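PDB 2P4H: vestitone reductase from Medicago sativa, which catalyses the stereospecific, NADPH-dependent reduction of (3R)-vestitone to the corresponding isoflavan-4-ol, the penultimate step in the biosynthesis of the phytoalexin medicarpin. Local coordinates for residues W16-L21 / S43-L48; D181-I186 / I235-N240. All coordinates share one frame; numbering follows the deposited sequence.

Interaction 1: residues W16-L21 / S43-L48; sequences WIIKSL and SFLTNL
L48 reaches across to the helical turn of I18 and K19 with one methyl of its fork. Its CG lies anti to its own carbonyl carbon (chi1 -66°), and this places CD1 of L48 3.9 Å from CA of K19 and 4.0 Å from CB of K19. The methyl thus rests on the backbone and the apolar root of the lysine. The same CD1 of L48 lies 4.1 Å from CG2 of I18, whose side chain crosses that of L48 at about a right angle. I18 divides its branches between two leucines: the longer arm puts CD1 of I18 4.2 Å from CD2 of L45. The helix 12-23 belongs to the glycine-rich strand-turn-helix that opens the Rossmann fold, and I18 also packs on G9 of its predicted NADP(+)-binding loop. Strand 55-57, at the border of the parallel sheet, supplies L55, which touches both I18 and L45; a branched aliphatic residue suits such a junction. K19 turns its polar end elsewhere. With CG anti to the backbone N (chi1 172°), its chain passes over one face of the W16 indole, CD of K19 lying 3.7 Å above the ring plane toward the rim, and NZ forms a salt bridge with E23.

Interaction 2: residues D181-I186 / I235-N240; sequences DVVTLI and IYLLEN
L237 meets V183 and L185 with a single methyl, CD1, and these two contacts join the last turns of helix 227-239 to strand 182-187. Just ahead of it, I235 and Y236 begin the segment on other sides of the helix. I235 packs on N24, while the Y236 hydroxyl is hydrogen-bonded to the backbone O of A297. At L237 the side chain points at the strand. Its CG stands anti to the carbonyl carbon (chi1 -66°), which carries CD1 of L237 forward to 3.7 Å from CG1 of V183 and 3.8 Å from CD2 of L185. V183 crosses the leucine at about a right angle. Side chains alternate along the strand, so V183 and L185 lie on one sheet face while T184 between them points away; this is the alpha/beta packing of a Rossmann fold, in which helices cover a parallel sheet. I121 of the adjacent strand 119-125 touches both L185 and L237, and such a buried, largely aliphatic patch suits valine and leucine. After L237, L238 packs on Y26 and K118, and E239 directs its carboxylate to the hydroxyl of Y26. N240, the first residue to leave helical geometry, folds back on the preceding turn. ND2 of N240 donates to O of Y236 at 2.9 Å, a fairly straight bond (N-H...O 162°) with the acceptor close to the amide plane of N240, and this carbonyl also accepts from N240 N at 2.8 Å. The same ND2 sits 3.1 Å above the plane of the Y236 ring, toward its rim.

How the interactions relate
Both segments of interaction 1 precede those of interaction 2 in the chain, and the centres of the two contacts are about 20 Å apart. Both belong to the Rossmann-type part of the enzyme but serve different regions of its seven-stranded parallel sheet: interaction 1 lies near the outermost strand 55-57, interaction 2 on strand 182-187, next to the other outermost strand, 245-248. Helices 12-23 and 227-239 bridge them directly, since OG of S20 comes within 3.6 Å of CD1 of I235, and L21 packs on the same isoleucine. The helix that follows the predicted cofactor-binding loop is thereby packed against the one lying on strands 119-125 and 182-187, and the contacts are linked through these two helices.

Interaction 1: residues W16-L21 / S43-L48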
# COMPACT_ATOMS: atom_id res chain seq x y z
N TRP A 16 2.83 -7.57 -6.44
CA TRP A 16 3.85 -6.76 -7.09
C TRP A 16 5.15 -6.84 -6.30
O TRP A 16 6.24 -6.90 -6.87
CB TRP A 16 3.41 -5.30 -7.23
CG TRP A 16 4.35 -4.56 -8.13
CD1 TRP A 16 5.44 -3.83 -7.75
CD2 TRP A 16 4.38 -4.62 -9.56
NE1 TRP A 16 6.15 -3.43 -8.87
CE2 TRP A 16 5.51 -3.90 -9.99
CE3 TRP A 16 3.55 -5.21 -10.52
CZ2 TRP A 16 5.85 -3.76 -11.34
CZ3 TRP A 16 3.88 -5.07 -11.86
CH2 TRP A 16 5.01 -4.35 -12.26
N ILE A 17 5.03 -6.84 -4.97
CA ILE A 17 6.21 -6.93 -4.12
C ILE A 17 6.91 -8.28 -4.31
O ILE A 17 8.13 -8.35 -4.30
CB ILE A 17 5.83 -6.70 -2.64
CG1 ILE A 17 5.58 -5.20 -2.42
CG2 ILE A 17 6.93 -7.20 -1.71
CD1 ILE A 17 5.17 -4.83 -1.00
N ILE A 18 6.13 -9.35 -4.50
CA ILE A 18 6.73 -10.67 -4.72
C ILE A 18 7.51 -10.63 -6.04
O ILE A 18 8.64 -11.11 -6.12
CB ILE A 18 5.65 -11.77 -4.78
CG1 ILE A 18 5.08 -12.00 -3.38
CG2 ILE A 18 6.24 -13.06 -5.35
CD1 ILE A 18 3.97 -13.02 -3.32
N LYS A 19 6.90 -10.04 -7.06
CA LYS A 19 7.54 -9.90 -8.37
C LYS A 19 8.87 -9.17 -8.20
O LYS A 19 9.91 -9.62 -8.69
CB LYS A 19 6.62 -9.11 -9.30
CG LYS A 19 7.21 -8.74 -10.64
CD LYS A 19 6.21 -7.94 -11.46
CE LYS A 19 6.78 -7.47 -12.79
NZ LYS A 19 7.87 -6.48 -12.62
N SER A 20 8.83 -8.05 -7.49
CA SER A 20 10.00 -7.22 -7.24
C SER A 20 11.09 -7.96 -6.47
O SER A 20 12.27 -7.88 -6.82
CB SER A 20 9.58 -5.97 -6.48
OG SER A 20 10.71 -5.21 -6.06
N LEU A 21 10.71 -8.66 -5.41
CA LEU A 21 11.67 -9.39 -4.60
C LEU A 21 12.40 -10.44 -5.44
O LEU A 21 13.62 -10.58 -5.34
CB LEU A 21 10.97 -10.06 -3.42
CG LEU A 21 10.60 -9.14 -2.26
CD1 LEU A 21 9.64 -9.85 -1.31
CD2 LEU A 21 11.87 -8.71 -1.53
N SER A 43 -1.42 -18.89 -10.67
CA SER A 43 -0.56 -18.95 -11.84
C SER A 43 0.16 -17.64 -12.13
O SER A 43 1.31 -17.64 -12.56
CB SER A 43 -1.37 -19.38 -13.07
OG SER A 43 -1.86 -20.70 -12.91
N PHE A 44 -0.51 -16.52 -11.88
CA PHE A 44 0.11 -15.22 -12.14
C PHE A 44 1.29 -14.99 -11.21
O PHE A 44 2.11 -14.10 -11.44
CB PHE A 44 -0.92 -14.09 -12.03
CG PHE A 44 -1.42 -13.84 -10.64
CD1 PHE A 44 -0.80 -12.88 -9.83
CD2 PHE A 44 -2.51 -14.53 -10.14
CE1 PHE A 44 -1.28 -12.62 -8.55
CE2 PHE A 44 -2.99 -14.28 -8.86
CZ PHE A 44 -2.38 -13.32 -8.06
N LEU A 45 1.39 -15.81 -10.16
CA LEU A 45 2.50 -15.71 -9.22
C LEU A 45 3.55 -16.77 -9.55
O LEU A 45 4.74 -16.46 -9.65
CB LEU A 45 2.02 -15.92 -7.78
CG LEU A 45 1.24 -14.78 -7.10
CD1 LEU A 45 0.88 -15.20 -5.68
CD2 LEU A 45 2.09 -13.51 -7.09
N THR A 46 3.11 -18.01 -9.73
CA THR A 46 4.04 -19.10 -10.03
C THR A 46 4.70 -18.97 -11.40
O THR A 46 5.72 -19.60 -11.66
CB THR A 46 3.33 -20.48 -9.93
OG1 THR A 46 2.21 -20.52 -10.82
CG2 THR A 46 2.86 -20.73 -8.51
N ASN A 47 4.11 -18.14 -12.26
CA ASN A 47 4.67 -17.93 -13.59
C ASN A 47 5.67 -16.78 -13.59
O ASN A 47 6.36 -16.54 -14.59
CB ASN A 47 3.57 -17.65 -14.61
CG ASN A 47 2.76 -18.89 -14.95
OD1 ASN A 47 3.32 -19.94 -15.26
ND2 ASN A 47 1.44 -18.77 -14.91
N LEU A 48 5.76 -16.06 -12.48
CA LEU A 48 6.70 -14.95 -12.37
C LEU A 48 8.12 -15.48 -12.47
O LEU A 48 8.43 -16.55 -11.94
CB LEU A 48 6.52 -14.21 -11.04
CG LEU A 48 5.22 -13.45 -10.78
CD1 LEU A 48 5.26 -12.89 -9.36
CD2 LEU A 48 5.05 -12.32 -11.79

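Interaction 2: residues D181-I186 / I235-N240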
# COMPACT_ATOMS: atom_id res chain seq x y z
N ASP A 181 12.19 -4.57 15.19
CA ASP A 181 12.48 -3.42 14.34
C ASP A 181 11.36 -3.25 13.32
O ASP A 181 11.41 -3.82 12.22
CB ASP A 181 13.81 -3.59 13.62
CG ASP A 181 14.34 -2.29 13.06
OD1 ASP A 181 13.53 -1.37 12.81
OD2 ASP A 181 15.57 -2.18 12.86
N VAL A 182 10.36 -2.46 13.70
CA VAL A 182 9.20 -2.22 12.86
C VAL A 182 9.22 -0.91 12.11
O VAL A 182 9.59 0.13 12.65
CB VAL A 182 7.90 -2.25 13.71
CG1 VAL A 182 6.70 -1.81 12.86
CG2 VAL A 182 7.68 -3.64 14.27
N VAL A 183 8.82 -0.98 10.85
CA VAL A 183 8.69 0.20 10.01
C VAL A 183 7.27 0.11 9.45
O VAL A 183 6.81 -0.98 9.10
CB VAL A 183 9.68 0.22 8.81
CG1 VAL A 183 9.17 1.16 7.72
CG2 VAL A 183 11.04 0.67 9.29
N THR A 184 6.58 1.24 9.41
CA THR A 184 5.25 1.26 8.83
C THR A 184 5.31 2.25 7.67
O THR A 184 5.97 3.29 7.77
CB THR A 184 4.15 1.70 9.83
OG1 THR A 184 4.40 3.04 10.27
CG2 THR A 184 4.12 0.76 11.02
N LEU A 185 4.67 1.90 6.57
CA LEU A 185 4.66 2.76 5.40
C LEU A 185 3.25 3.30 5.19
O LEU A 185 2.31 2.53 4.99
CB LEU A 185 5.11 2.00 4.15
CG LEU A 185 6.62 1.73 4.03
CD1 LEU A 185 6.87 0.69 2.94
CD2 LEU A 185 7.35 3.02 3.71
N ILE A 186 3.11 4.61 5.28
CA ILE A 186 1.81 5.25 5.10
C ILE A 186 1.65 5.46 3.60
O ILE A 186 2.27 6.34 3.01
CB ILE A 186 1.77 6.58 5.87
CG1 ILE A 186 2.12 6.34 7.34
CG2 ILE A 186 0.39 7.21 5.74
CD1 ILE A 186 2.39 7.61 8.15
N ILE A 235 12.29 -2.78 -0.01
CA ILE A 235 13.63 -3.35 -0.09
C ILE A 235 14.66 -2.41 0.52
O ILE A 235 15.56 -2.84 1.23
CB ILE A 235 13.98 -3.68 -1.56
CG1 ILE A 235 13.05 -4.79 -2.07
CG2 ILE A 235 15.44 -4.12 -1.66
CD1 ILE A 235 13.23 -5.13 -3.54
N TYR A 236 14.52 -1.11 0.26
CA TYR A 236 15.44 -0.13 0.81
C TYR A 236 15.45 -0.15 2.33
O TYR A 236 16.51 -0.18 2.97
CB TYR A 236 15.08 1.28 0.32
CG TYR A 236 16.03 2.34 0.82
CD1 TYR A 236 17.23 2.59 0.15
CD2 TYR A 236 15.78 3.04 2.00
CE1 TYR A 236 18.15 3.51 0.64
CE2 TYR A 236 16.69 3.96 2.50
CZ TYR A 236 17.87 4.19 1.82
OH TYR A 236 18.77 5.11 2.31
N LEU A 237 14.27 -0.13 2.93
CA LEU A 237 14.16 -0.12 4.39
C LEU A 237 14.59 -1.44 5.02
O LEU A 237 14.96 -1.48 6.19
CB LEU A 237 12.73 0.25 4.79
CG LEU A 237 12.38 1.69 4.40
CD1 LEU A 237 10.89 1.94 4.57
CD2 LEU A 237 13.19 2.66 5.26
N LEU A 238 14.54 -2.52 4.24
CA LEU A 238 14.98 -3.82 4.74
C LEU A 238 16.50 -3.88 4.73
O LEU A 238 17.11 -4.42 5.66
CB LEU A 238 14.43 -4.94 3.85
CG LEU A 238 15.06 -6.33 4.07
CD1 LEU A 238 14.70 -6.86 5.44
CD2 LEU A 238 14.56 -7.28 2.98
N GLU A 239 17.11 -3.31 3.69
CA GLU A 239 18.57 -3.34 3.52
C GLU A 239 19.35 -2.22 4.21
O GLU A 239 20.55 -2.36 4.44
CB GLU A 239 18.92 -3.34 2.03
CG GLU A 239 18.25 -4.44 1.22
CD GLU A 239 18.66 -4.43 -0.25
OE1 GLU A 239 18.96 -3.34 -0.78
OE2 GLU A 239 18.66 -5.51 -0.88
N ASN A 240 18.68 -1.12 4.52
CA ASN A 240 19.34 0.02 5.17
C ASN A 240 18.80 0.23 6.57
O ASN A 240 17.61 0.47 6.78
CB ASN A 240 19.14 1.27 4.31
CG ASN A 240 19.81 1.14 2.95
OD1 ASN A 240 20.99 1.45 2.80
ND2 ASN A 240 19.05 0.68 1.96